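Local coordinates for protein pectinesterase (Sitophilus oryzae, PDB 4PMH) that catalyses the removal of methyl esters from pectin, releasing methanol and leaving de-esterified polygalacturonate, and probably helps the weevil digest plant cell walls, at residues A[131-136]-A[153-158]; A[57-62]-A[80-85]; A[48-53]-A[121-126]; A[181-186]-A[214-219]. All blocks are in the same frame, centred on the assembly; numbering follows the deposited sequence.

Contact 1. Residues A[131-136]-A[153-158]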
loop_
_atom_site.group_PDB
_atom_site.type_symbol
_atom_site.label_atom_id
_atom_site.label_comp_id
_atom_site.label_asym_id
_atom_site.label_seq_id
_atom_site.Cartn_x
_atom_site.Cartn_y
_atom_site.Cartn_z
ATOM N N TYR A 131 7.334 -17.339 13.755
ATOM C CA TYR A 131 7.854 -18.525 13.078
ATOM C C TYR A 131 6.833 -19.107 12.091
ATOM O O TYR A 131 7.200 -19.534 10.991
ATOM C CB TYR A 131 8.306 -19.592 14.093
ATOM C CG TYR A 131 8.939 -20.794 13.419
ATOM C CD1 TYR A 131 10.266 -20.771 13.020
ATOM C CD2 TYR A 131 8.195 -21.927 13.143
ATOM C CE1 TYR A 131 10.839 -21.862 12.378
ATOM C CE2 TYR A 131 8.763 -23.021 12.505
ATOM C CZ TYR A 131 10.073 -22.978 12.128
ATOM O OH TYR A 131 10.641 -24.065 11.507
ATOM N N SER A 132 5.559 -19.101 12.471
ATOM C CA SER A 132 4.509 -19.640 11.600
ATOM C C SER A 132 4.407 -18.857 10.281
ATOM O O SER A 132 4.215 -19.452 9.214
ATOM C CB SER A 132 3.163 -19.693 12.323
ATOM O OG SER A 132 2.833 -18.433 12.903
ATOM N N MET A 133 4.585 -17.538 10.335
ATOM C CA MET A 133 4.639 -16.752 9.093
ATOM C C MET A 133 5.808 -17.217 8.220
ATOM O O MET A 133 5.620 -17.518 7.047
ATOM C CB MET A 133 4.767 -15.252 9.372
ATOM C CG MET A 133 3.546 -14.639 10.027
ATOM S SD MET A 133 3.842 -12.948 10.598
ATOM C CE MET A 133 4.084 -12.080 9.050
ATOM N N TYR A 134 7.007 -17.262 8.800
ATOM C CA TYR A 134 8.208 -17.706 8.063
ATOM C C TYR A 134 8.021 -19.118 7.484
ATOM O O TYR A 134 8.235 -19.367 6.269
ATOM C CB TYR A 134 9.463 -17.612 8.957
ATOM C CG TYR A 134 10.599 -18.490 8.473
ATOM C CD1 TYR A 134 11.314 -18.162 7.326
ATOM C CD2 TYR A 134 10.921 -19.671 9.129
ATOM C CE1 TYR A 134 12.331 -18.975 6.850
ATOM C CE2 TYR A 134 11.948 -20.492 8.661
ATOM C CZ TYR A 134 12.643 -20.139 7.518
ATOM O OH TYR A 134 13.677 -20.938 7.043
ATOM N N ASN A 135 7.588 -20.034 8.341
ATOM C CA ASN A 135 7.402 -21.419 7.942
ATOM C C ASN A 135 6.362 -21.595 6.824
ATOM O O ASN A 135 6.543 -22.416 5.925
ATOM C CB ASN A 135 7.057 -22.296 9.147
ATOM C CG ASN A 135 6.989 -23.773 8.781
ATOM O OD1 ASN A 135 7.854 -24.294 8.062
ATOM N ND2 ASN A 135 5.957 -24.451 9.260
ATOM N N SER A 136 5.294 -20.805 6.856
ATOM C CA SER A 136 4.276 -20.872 5.810
ATOM C C SER A 136 4.828 -20.441 4.453
ATOM O O SER A 136 4.413 -20.958 3.429
ATOM C CB SER A 136 3.053 -20.019 6.163
ATOM O OG SER A 136 3.296 -18.666 5.837
ATOM N N TRP A 153 6.016 -7.047 6.963
ATOM C CA TRP A 153 4.712 -7.705 6.929
ATOM C C TRP A 153 3.997 -7.500 8.273
ATOM O O TRP A 153 4.425 -8.023 9.288
ATOM C CB TRP A 153 4.912 -9.197 6.665
ATOM C CG TRP A 153 3.668 -9.967 6.282
ATOM C CD1 TRP A 153 2.360 -9.611 6.487
ATOM C CD2 TRP A 153 3.634 -11.256 5.663
ATOM N NE1 TRP A 153 1.519 -10.587 6.012
ATOM C CE2 TRP A 153 2.280 -11.612 5.505
ATOM C CE3 TRP A 153 4.624 -12.135 5.204
ATOM C CZ2 TRP A 153 1.889 -12.800 4.902
ATOM C CZ3 TRP A 153 4.238 -13.327 4.618
ATOM C CH2 TRP A 153 2.881 -13.649 4.463
ATOM N N VAL A 154 2.919 -6.720 8.270
ATOM C CA VAL A 154 2.228 -6.348 9.504
ATOM C C VAL A 154 0.895 -7.082 9.576
ATOM O O VAL A 154 0.001 -6.809 8.776
ATOM C CB VAL A 154 1.958 -4.835 9.561
ATOM C CG1 VAL A 154 1.281 -4.456 10.874
ATOM C CG2 VAL A 154 3.240 -4.053 9.374
ATOM N N LYS A 155 0.789 -8.010 10.530
ATOM C CA LYS A 155 -0.438 -8.732 10.850
ATOM C C LYS A 155 -0.973 -8.410 12.243
ATOM O O LYS A 155 -1.759 -9.179 12.763
ATOM C CB LYS A 155 -0.188 -10.247 10.767
ATOM C CG LYS A 155 0.053 -10.733 9.353
ATOM C CD LYS A 155 0.402 -12.217 9.292
ATOM C CE LYS A 155 -0.830 -13.107 9.188
ATOM N NZ LYS A 155 -1.419 -13.127 7.821
ATOM N N ALA A 156 -0.546 -7.311 12.858
ATOM C CA ALA A 156 -1.066 -6.908 14.150
ATOM C C ALA A 156 -1.711 -5.543 14.007
ATOM O O ALA A 156 -1.257 -4.724 13.214
ATOM C CB ALA A 156 0.052 -6.842 15.191
ATOM N N PRO A 157 -2.780 -5.292 14.777
ATOM C CA PRO A 157 -3.389 -3.962 14.786
ATOM C C PRO A 157 -2.545 -2.943 15.526
ATOM O O PRO A 157 -1.685 -3.308 16.302
ATOM C CB PRO A 157 -4.724 -4.175 15.519
ATOM C CG PRO A 157 -4.536 -5.398 16.331
ATOM C CD PRO A 157 -3.519 -6.258 15.617
ATOM N N ALA A 158 -2.773 -1.663 15.259
ATOM C CA ALA A 158 -2.200 -0.597 16.091
ATOM C C ALA A 158 -0.693 -0.346 15.917
ATOM O O ALA A 158 -0.062 0.337 16.738
ATOM C CB ALA A 158 -2.494 -0.889 17.564
#
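M133 and W153 mark the closest approach of helix 131-138 to the end of strand 152-154, with their CA atoms 9.3 Å apart. That spacing is too wide for the backbones to meet, so side chains bridge it. From the strand side, W153 and K155 both direct CB toward the helix, whereas V154 between them turns away. M133 is the helix residue that spans the gap, and its carbonyl O accepts a 2.9 Å hydrogen bond from S136 OG within the same turn. The methionine chain runs extended through chi2 and bends at chi3 (66°), which brings its methyl down onto the indole. CE lies 3.4 Å above the plane over one face of W153, displaced toward the rim, and is 3.7 Å from the centroid of the five-membered ring, a CH-pi contact. SD stands above the same face but farther off, 5.3 Å from that centroid, giving a Met-aromatic pair in which the methyl comes nearest. K155 slides past the methionine in the opposite direction, its CD 3.7 Å from M133 CE and 3.8 Å from SD. Y81, on neighbouring strand 80-82, also touches M133. Without the indole, as with a serine here, the M133 methyl would probably lose its aromatic floor and a gap would open between helix and strand. Across this contact, on the outside of the parallel beta-helix, the touching atoms are carbon and sulfur, consistent with dispersion and CH-pi attraction; the lysine brings only its CD.

Contact 2. Residues A[57-62]-A[80-85]. Unlike the reference sequence in segment 57-62: A61 (reference Thr).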
loop_
_atom_site.group_PDB
_atom_site.type_symbol
_atom_site.label_atom_id
_atom_site.label_comp_id
_atom_site.label_asym_id
_atom_site.label_seq_id
_atom_site.Cartn_x
_atom_site.Cartn_y
_atom_site.Cartn_z
ATOM N N ALA A 57 11.130 -9.390 21.060
ATOM C CA ALA A 57 11.218 -9.009 22.478
ATOM C C ALA A 57 9.977 -8.251 22.930
ATOM O O ALA A 57 9.400 -8.564 23.973
ATOM C CB ALA A 57 12.473 -8.183 22.756
ATOM N N ALA A 58 9.578 -7.265 22.129
ATOM C CA ALA A 58 8.401 -6.441 22.427
ATOM C C ALA A 58 7.098 -7.262 22.456
ATOM O O ALA A 58 6.273 -7.109 23.361
ATOM C CB ALA A 58 8.292 -5.297 21.424
ATOM N N ILE A 59 6.923 -8.154 21.479
ATOM C CA ILE A 59 5.725 -8.978 21.429
ATOM C C ILE A 59 5.686 -9.975 22.596
ATOM O O ILE A 59 4.656 -10.086 23.283
ATOM C CB ILE A 59 5.612 -9.710 20.082
ATOM C CG1 ILE A 59 5.370 -8.684 18.980
ATOM C CG2 ILE A 59 4.496 -10.767 20.137
ATOM C CD1 ILE A 59 5.215 -9.275 17.600
ATOM N N ASN A 60 6.808 -10.658 22.832
ATOM C CA ASN A 60 6.889 -11.686 23.870
ATOM C C ASN A 60 6.669 -11.092 25.274
ATOM O O ASN A 60 6.097 -11.751 26.139
ATOM C CB ASN A 60 8.224 -12.421 23.838
ATOM C CG ASN A 60 8.385 -13.322 22.618
ATOM O OD1 ASN A 60 7.413 -13.853 22.059
ATOM N ND2 ASN A 60 9.626 -13.489 22.192
ATOM N N ALA A 61 7.063 -9.846 25.478
ATOM C CA ALA A 61 6.918 -9.228 26.797
ATOM C C ALA A 61 5.484 -8.882 27.115
ATOM O O ALA A 61 5.158 -8.658 28.276
ATOM C CB ALA A 61 7.789 -8.001 26.924
ATOM N N GLY A 62 4.637 -8.812 26.090
ATOM C CA GLY A 62 3.208 -8.662 26.283
ATOM C C GLY A 62 2.834 -7.302 26.832
ATOM O O GLY A 62 3.596 -6.353 26.731
ATOM N N VAL A 80 11.004 -8.030 8.224
ATOM C CA VAL A 80 10.430 -7.699 9.536
ATOM C C VAL A 80 8.992 -8.191 9.533
ATOM O O VAL A 80 8.182 -7.740 8.715
ATOM C CB VAL A 80 10.460 -6.182 9.791
ATOM C CG1 VAL A 80 9.925 -5.852 11.181
ATOM C CG2 VAL A 80 11.866 -5.642 9.605
ATOM N N TYR A 81 8.695 -9.152 10.407
ATOM C CA TYR A 81 7.392 -9.787 10.469
ATOM C C TYR A 81 6.779 -9.420 11.806
ATOM O O TYR A 81 7.369 -9.694 12.860
ATOM C CB TYR A 81 7.484 -11.312 10.378
ATOM C CG TYR A 81 7.827 -11.912 9.020
ATOM C CD1 TYR A 81 7.952 -11.135 7.881
ATOM C CD2 TYR A 81 7.997 -13.290 8.884
ATOM C CE1 TYR A 81 8.268 -11.706 6.662
ATOM C CE2 TYR A 81 8.289 -13.876 7.659
ATOM C CZ TYR A 81 8.429 -13.077 6.556
ATOM O OH TYR A 81 8.746 -13.643 5.337
ATOM N N ILE A 82 5.610 -8.788 11.752
ATOM C CA ILE A 82 4.822 -8.508 12.963
ATOM C C ILE A 82 3.617 -9.431 12.968
ATOM O O ILE A 82 2.646 -9.167 12.275
ATOM C CB ILE A 82 4.305 -7.051 13.071
ATOM C CG1 ILE A 82 5.346 -6.020 12.630
ATOM C CG2 ILE A 82 3.771 -6.801 14.478
ATOM C CD1 ILE A 82 6.482 -5.745 13.582
ATOM N N PRO A 83 3.674 -10.536 13.735
ATOM C CA PRO A 83 2.528 -11.425 13.853
ATOM C C PRO A 83 1.437 -10.805 14.726
ATOM O O PRO A 83 1.695 -9.852 15.447
ATOM C CB PRO A 83 3.124 -12.661 14.527
ATOM C CG PRO A 83 4.185 -12.101 15.400
ATOM C CD PRO A 83 4.761 -10.937 14.640
ATOM N N ASN A 84 0.241 -11.370 14.676
ATOM C CA ASN A 84 -0.885 -10.828 15.443
ATOM C C ASN A 84 -0.540 -10.806 16.933
ATOM O O ASN A 84 -0.005 -11.776 17.457
ATOM C CB ASN A 84 -2.158 -11.638 15.197
ATOM C CG ASN A 84 -3.438 -10.839 15.480
ATOM O OD1 ASN A 84 -3.418 -9.776 16.097
ATOM N ND2 ASN A 84 -4.556 -11.364 15.023
ATOM N N THR A 85 -0.794 -9.675 17.585
ATOM C CA THR A 85 -0.471 -9.484 18.991
ATOM C C THR A 85 -1.314 -8.331 19.507
ATOM O O THR A 85 -1.754 -7.508 18.733
ATOM C CB THR A 85 1.029 -9.141 19.207
ATOM O OG1 THR A 85 1.258 -8.777 20.571
ATOM C CG2 THR A 85 1.486 -7.965 18.326
HETATM O O HOH W 1 1.789 -10.694 22.481
#
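The side of helix 51-61 that carries I59 rests on the turn leaving strand 80-82, where this helix covers the N-terminal end of the parallel beta-helix. I59 spans the contact, its CB pointing toward segment 80-85, CD1 carried on to P83 and CG2 beside T85. With CG1 anti to the carbonyl carbon (chi1 -67°) and chi2 extended, the delta methyl reaches the proline ring and lies 3.4 Å from P83 CD, tighter than ordinary van der Waals contact. The same methyl meets I82 CG2 more loosely, at 4.2 Å. The other branch, I59 CG2, sits 3.8 Å from T85 OG1, while T85 CG2 packs 4.0 Å from I59 CG1. Cutting I59 back to an alanine is likely to open a gap beside P83 and T85 CG2. A water supplies the polar link: it donates to I59 O at 3.0 Å and is hydrogen-bonded to T85 OG1 at 2.8 Å, while that hydroxyl also pairs with the backbone N of V87. Around this core, L89 touches I59 and I82, and V55 of the helix touches I82. A helix that covers the N-terminal end of the parallel beta-helix is common in pectin lyase-like enzymes.

Contact 3. Residues A[48-53]-A[121-126]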
loop_
_atom_site.group_PDB
_atom_site.type_symbol
_atom_site.label_atom_id
_atom_site.label_comp_id
_atom_site.label_asym_id
_atom_site.label_seq_id
_atom_site.Cartn_x
_atom_site.Cartn_y
_atom_site.Cartn_z
ATOM N N TYR A 48 19.704 -5.040 20.199
ATOM C CA TYR A 48 19.188 -6.019 19.251
ATOM C C TYR A 48 19.984 -5.880 17.970
ATOM O O TYR A 48 20.219 -4.779 17.523
ATOM C CB TYR A 48 17.646 -5.810 19.074
ATOM C CG TYR A 48 16.960 -5.991 20.398
ATOM C CD1 TYR A 48 16.581 -7.258 20.827
ATOM C CD2 TYR A 48 16.808 -4.925 21.289
ATOM C CE1 TYR A 48 16.034 -7.446 22.077
ATOM C CE2 TYR A 48 16.265 -5.113 22.545
ATOM C CZ TYR A 48 15.869 -6.383 22.924
ATOM O OH TYR A 48 15.368 -6.660 24.154
ATOM N N ASN A 49 20.475 -6.991 17.415
ATOM C CA ASN A 49 21.305 -6.937 16.201
ATOM C C ASN A 49 20.564 -7.350 14.927
ATOM O O ASN A 49 21.140 -7.265 13.844
ATOM C CB ASN A 49 22.592 -7.781 16.348
ATOM C CG ASN A 49 23.526 -7.253 17.433
ATOM O OD1 ASN A 49 23.230 -6.253 18.086
ATOM N ND2 ASN A 49 24.635 -7.945 17.646
ATOM N N THR A 50 19.335 -7.856 15.064
ATOM C CA THR A 50 18.383 -7.922 13.959
ATOM C C THR A 50 17.128 -7.160 14.401
ATOM O O THR A 50 16.869 -7.024 15.599
ATOM C CB THR A 50 17.998 -9.362 13.608
ATOM O OG1 THR A 50 17.361 -9.972 14.732
ATOM C CG2 THR A 50 19.215 -10.181 13.211
ATOM N N ILE A 51 16.345 -6.691 13.435
ATOM C CA ILE A 51 15.094 -6.006 13.744
ATOM C C ILE A 51 14.089 -7.004 14.303
ATOM O O ILE A 51 13.393 -6.716 15.293
ATOM C CB ILE A 51 14.497 -5.266 12.523
ATOM C CG1 ILE A 51 15.495 -4.242 11.957
ATOM C CG2 ILE A 51 13.182 -4.566 12.925
ATOM C CD1 ILE A 51 15.275 -3.894 10.499
ATOM N N GLN A 52 14.034 -8.192 13.692
ATOM C CA GLN A 52 13.110 -9.244 14.131
ATOM C C GLN A 52 13.293 -9.495 15.627
ATOM O O GLN A 52 12.315 -9.655 16.337
ATOM C CB GLN A 52 13.305 -10.557 13.348
ATOM C CG GLN A 52 12.134 -11.535 13.514
ATOM C CD GLN A 52 10.809 -10.916 13.085
ATOM O OE1 GLN A 52 10.685 -10.414 11.970
ATOM N NE2 GLN A 52 9.830 -10.907 13.991
ATOM N N ALA A 53 14.544 -9.531 16.090
ATOM C CA ALA A 53 14.830 -9.774 17.507
ATOM C C ALA A 53 14.215 -8.723 18.424
ATOM O O ALA A 53 13.747 -9.048 19.506
ATOM C CB ALA A 53 16.326 -9.873 17.763
ATOM N N GLY A 121 16.149 -17.254 6.550
ATOM C CA GLY A 121 15.902 -18.334 7.478
ATOM C C GLY A 121 16.587 -18.145 8.814
ATOM O O GLY A 121 16.039 -18.520 9.863
ATOM N N SER A 122 17.775 -17.543 8.790
ATOM C CA SER A 122 18.536 -17.327 10.011
ATOM C C SER A 122 17.914 -16.273 10.930
ATOM O O SER A 122 18.405 -16.055 12.029
ATOM C CB SER A 122 19.997 -16.973 9.699
ATOM O OG SER A 122 20.107 -15.763 8.959
ATOM N N LEU A 123 16.829 -15.644 10.514
ATOM C CA LEU A 123 16.126 -14.712 11.393
ATOM C C LEU A 123 15.125 -15.411 12.317
ATOM O O LEU A 123 14.582 -14.769 13.229
ATOM C CB LEU A 123 15.406 -13.644 10.566
ATOM C CG LEU A 123 16.336 -12.711 9.795
ATOM C CD1 LEU A 123 15.547 -11.956 8.738
ATOM C CD2 LEU A 123 17.046 -11.747 10.742
ATOM N N PHE A 124 14.887 -16.710 12.095
ATOM C CA PHE A 124 13.748 -17.384 12.718
ATOM C C PHE A 124 14.114 -18.704 13.404
ATOM O O PHE A 124 14.702 -19.597 12.788
ATOM C CB PHE A 124 12.629 -17.589 11.689
ATOM C CG PHE A 124 12.117 -16.304 11.108
ATOM C CD1 PHE A 124 11.209 -15.520 11.813
ATOM C CD2 PHE A 124 12.531 -15.882 9.865
ATOM C CE1 PHE A 124 10.743 -14.330 11.294
ATOM C CE2 PHE A 124 12.071 -14.700 9.326
ATOM C CZ PHE A 124 11.169 -13.917 10.038
ATOM N N ASN A 125 13.811 -18.781 14.697
ATOM C CA ASN A 125 13.840 -20.047 15.440
ATOM C C ASN A 125 12.402 -20.543 15.632
ATOM O O ASN A 125 11.457 -19.737 15.725
ATOM C CB ASN A 125 14.572 -19.853 16.790
ATOM C CG ASN A 125 14.602 -21.115 17.645
ATOM O OD1 ASN A 125 13.610 -21.462 18.277
ATOM N ND2 ASN A 125 15.760 -21.781 17.702
ATOM N N SER A 126 12.227 -21.860 15.703
ATOM C CA SER A 126 10.884 -22.461 15.800
ATOM C C SER A 126 10.088 -22.037 17.038
ATOM O O SER A 126 8.862 -22.155 17.063
ATOM C CB SER A 126 10.985 -23.993 15.736
ATOM O OG SER A 126 11.728 -24.455 16.838
#
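Q52 packs against F124 on the tight, buried side of this contact, while T50 and L123 meet on its partly exposed side. Q52 is buried and gives up more surface here than any other residue of the two segments. Its side chain bends at chi2 (57°) and crosses the phenylalanine at about a right angle, with Q52 CG 3.8 Å from F124 CE1 and Q52 OE1 4.0 Å from F124 CZ. The amide and ring planes are 35° apart, so the two are not flat against each other. The polar end is satisfied: OE1 accepts from the backbone N of Y81, and NE2 is bonded to N56 OD1. These bonds hold the amide in a definite rotation beside the ring. On the partly exposed side the touch is the closest of the contact but narrow, T50 CG2 against L123 CD2 at 3.6 Å, as the two side chains run past each other in opposite directions. T50 has a second task there as the N-cap of helix 51-61, its OG1 accepting from A53 N at 3.2 Å with an N-H...O angle of 149°. The contact thus ties the start of that helix to the loop between helices 113-120 and 131-138. Beyond it, F124 stacks on Y134 of helix 131-138 and meets the ring of Y81 on strand 80-82.

Contact 4. Residues A[181-186]-A[214-219]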
loop_
_atom_site.group_PDB
_atom_site.type_symbol
_atom_site.label_atom_id
_atom_site.label_comp_id
_atom_site.label_asym_id
_atom_site.label_seq_id
_atom_site.Cartn_x
_atom_site.Cartn_y
_atom_site.Cartn_z
ATOM N N LEU A 181 5.956 -3.193 1.653
ATOM C CA LEU A 181 5.124 -3.222 2.850
ATOM C C LEU A 181 3.784 -3.903 2.559
ATOM O O LEU A 181 3.142 -3.650 1.513
ATOM C CB LEU A 181 4.894 -1.795 3.364
ATOM C CG LEU A 181 3.985 -1.577 4.560
ATOM C CD1 LEU A 181 4.590 -2.254 5.783
ATOM C CD2 LEU A 181 3.717 -0.106 4.877
ATOM N N GLN A 182 3.370 -4.768 3.488
ATOM C CA GLN A 182 2.036 -5.368 3.473
ATOM C C GLN A 182 1.356 -5.173 4.815
ATOM O O GLN A 182 1.905 -5.582 5.842
ATOM C CB GLN A 182 2.083 -6.870 3.195
ATOM C CG GLN A 182 0.690 -7.490 3.251
ATOM C CD GLN A 182 0.657 -8.993 3.092
ATOM O OE1 GLN A 182 -0.375 -9.627 3.358
ATOM N NE2 GLN A 182 1.760 -9.572 2.634
ATOM N N THR A 183 0.148 -4.605 4.798
ATOM C CA THR A 183 -0.649 -4.448 6.032
ATOM C C THR A 183 -1.891 -5.360 5.955
ATOM O O THR A 183 -2.594 -5.392 4.935
ATOM C CB THR A 183 -1.063 -2.966 6.308
ATOM O OG1 THR A 183 -2.107 -2.573 5.428
ATOM C CG2 THR A 183 0.109 -2.001 6.159
ATOM N N ASN A 184 -2.134 -6.096 7.040
ATOM C CA ASN A 184 -3.224 -7.078 7.136
ATOM C C ASN A 184 -4.211 -6.781 8.264
ATOM O O ASN A 184 -5.183 -7.521 8.441
ATOM C CB ASN A 184 -2.597 -8.448 7.360
ATOM C CG ASN A 184 -3.592 -9.584 7.318
ATOM O OD1 ASN A 184 -3.847 -10.221 8.336
ATOM N ND2 ASN A 184 -4.109 -9.895 6.137
ATOM N N SER A 185 -3.986 -5.702 9.005
ATOM C CA SER A 185 -4.749 -5.420 10.209
ATOM C C SER A 185 -5.236 -3.993 10.281
ATOM O O SER A 185 -4.887 -3.163 9.460
ATOM C CB SER A 185 -3.875 -5.658 11.434
ATOM O OG SER A 185 -3.584 -7.021 11.562
ATOM N N ASP A 186 -6.020 -3.730 11.315
ATOM C CA ASP A 186 -6.714 -2.460 11.496
ATOM C C ASP A 186 -5.854 -1.511 12.340
ATOM O O ASP A 186 -5.063 -1.954 13.170
ATOM C CB ASP A 186 -8.064 -2.742 12.185
ATOM C CG ASP A 186 -9.000 -1.518 12.237
ATOM O OD1 ASP A 186 -9.089 -0.749 11.263
ATOM O OD2 ASP A 186 -9.681 -1.356 13.272
ATOM N N SER A 214 -6.006 2.003 7.559
ATOM C CA SER A 214 -4.606 2.439 7.629
ATOM C C SER A 214 -4.513 3.895 7.232
ATOM O O SER A 214 -5.322 4.380 6.447
ATOM C CB SER A 214 -3.670 1.556 6.779
ATOM O OG SER A 214 -4.148 1.354 5.464
ATOM N N TYR A 215 -3.542 4.589 7.825
ATOM C CA TYR A 215 -3.395 6.017 7.666
ATOM C C TYR A 215 -1.939 6.320 7.371
ATOM O O TYR A 215 -1.060 6.137 8.245
ATOM C CB TYR A 215 -3.805 6.741 8.945
ATOM C CG TYR A 215 -4.205 8.197 8.785
ATOM C CD1 TYR A 215 -3.767 8.978 7.730
ATOM C CD2 TYR A 215 -5.023 8.795 9.729
ATOM C CE1 TYR A 215 -4.153 10.307 7.601
ATOM C CE2 TYR A 215 -5.401 10.125 9.615
ATOM C CZ TYR A 215 -4.953 10.873 8.539
ATOM O OH TYR A 215 -5.331 12.198 8.417
ATOM N N TYR A 216 -1.714 6.772 6.149
ATOM C CA TYR A 216 -0.419 7.179 5.635
ATOM C C TYR A 216 -0.317 8.698 5.630
ATOM O O TYR A 216 -1.111 9.357 5.024
ATOM C CB TYR A 216 -0.259 6.683 4.204
ATOM C CG TYR A 216 -0.246 5.188 4.113
ATOM C CD1 TYR A 216 -1.423 4.440 4.223
ATOM C CD2 TYR A 216 0.951 4.508 3.949
ATOM C CE1 TYR A 216 -1.394 3.045 4.162
ATOM C CE2 TYR A 216 0.990 3.141 3.886
ATOM C CZ TYR A 216 -0.179 2.409 3.998
ATOM O OH TYR A 216 -0.090 1.044 3.935
ATOM N N THR A 217 0.690 9.234 6.300
ATOM C CA THR A 217 0.947 10.661 6.333
ATOM C C THR A 217 2.395 10.925 5.990
ATOM O O THR A 217 3.280 10.181 6.416
ATOM C CB THR A 217 0.662 11.250 7.730
ATOM O OG1 THR A 217 1.201 10.388 8.730
ATOM C CG2 THR A 217 -0.817 11.370 7.947
ATOM N N ASN A 218 2.626 11.982 5.210
ATOM C CA ASN A 218 3.957 12.434 4.872
ATOM C C ASN A 218 4.857 11.330 4.365
ATOM O O ASN A 218 5.992 11.243 4.735
ATOM C CB ASN A 218 4.575 13.148 6.066
ATOM C CG ASN A 218 3.712 14.293 6.549
ATOM O OD1 ASN A 218 2.667 14.087 7.167
ATOM N ND2 ASN A 218 4.118 15.501 6.234
ATOM N N THR A 219 4.326 10.513 3.471
ATOM C CA THR A 219 4.994 9.308 3.048
ATOM C C THR A 219 5.155 9.282 1.519
ATOM O O THR A 219 4.266 9.719 0.759
ATOM C CB THR A 219 4.237 8.093 3.630
ATOM O OG1 THR A 219 4.481 8.039 5.045
ATOM C CG2 THR A 219 4.670 6.766 2.984
HETATM O O HOH W 2 -2.357 -0.209 4.422
#
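T183, S214 and Y216 gather round one buried water inside the right-handed parallel beta-helix, and L181 packs near the tyrosine hydroxyl. Strands 181-183 and 213-217 belong to different parallel sheets; the axes of 181-183 and 214-217 come within 10.7 Å at 144°, in keeping with packing across the interior, where side chains meet and backbones do not. Y216 comes from the opposite direction to L181 and T183, ending in a hydroxyl that lies 3.8 Å from T183 CG2 and 4.1 Å from L181 CD2. T183 and S214 do not bond directly, their hydroxyl oxygens being 4.4 Å apart; the water joins them. In T183, chi1 of 75° splits the work, turning OG1 to the water and CG2 to the tyrosine oxygen. One shell out, L202, I190 and L195 each touch both L181 and Y216, F236 stacks on the Y216 ring, and T183 OG1 has a weak further bond with G205 N. Farther along segment 181-186, D186 forms a salt bridge with R213. The polar core is compact: the water donates to T183 OG1 at 2.6 Å, pairs with S214 OG at the same length, and lies 2.6 Å from Y216 OH, in the plane of the tyrosine ring.

In the fold
Contacts 1, 2 and 4 share one parallel sheet, in which strands 80-82, 152-154 and 181-183 lie side by side; W153 and K155 exchange backbone hydrogen bonds with I82, and V154 with Q182 and N184. Contacts 2 and 3 instead share helix 51-61, and Q52 of contact 3 reaches strand 80-82 through Y81. F124 and Y134 join contact 3 to the helix of contact 1. The centre of contact 4 lies about 7 Å from that of the chain; its water has three side-chain hydroxyl partners, where that of contact 2 joins a backbone O and one hydroxyl. Contact 1, also buried, is made by carbon and sulfur atoms, without a polar link. Contacts 2 and 3 are only partly buried.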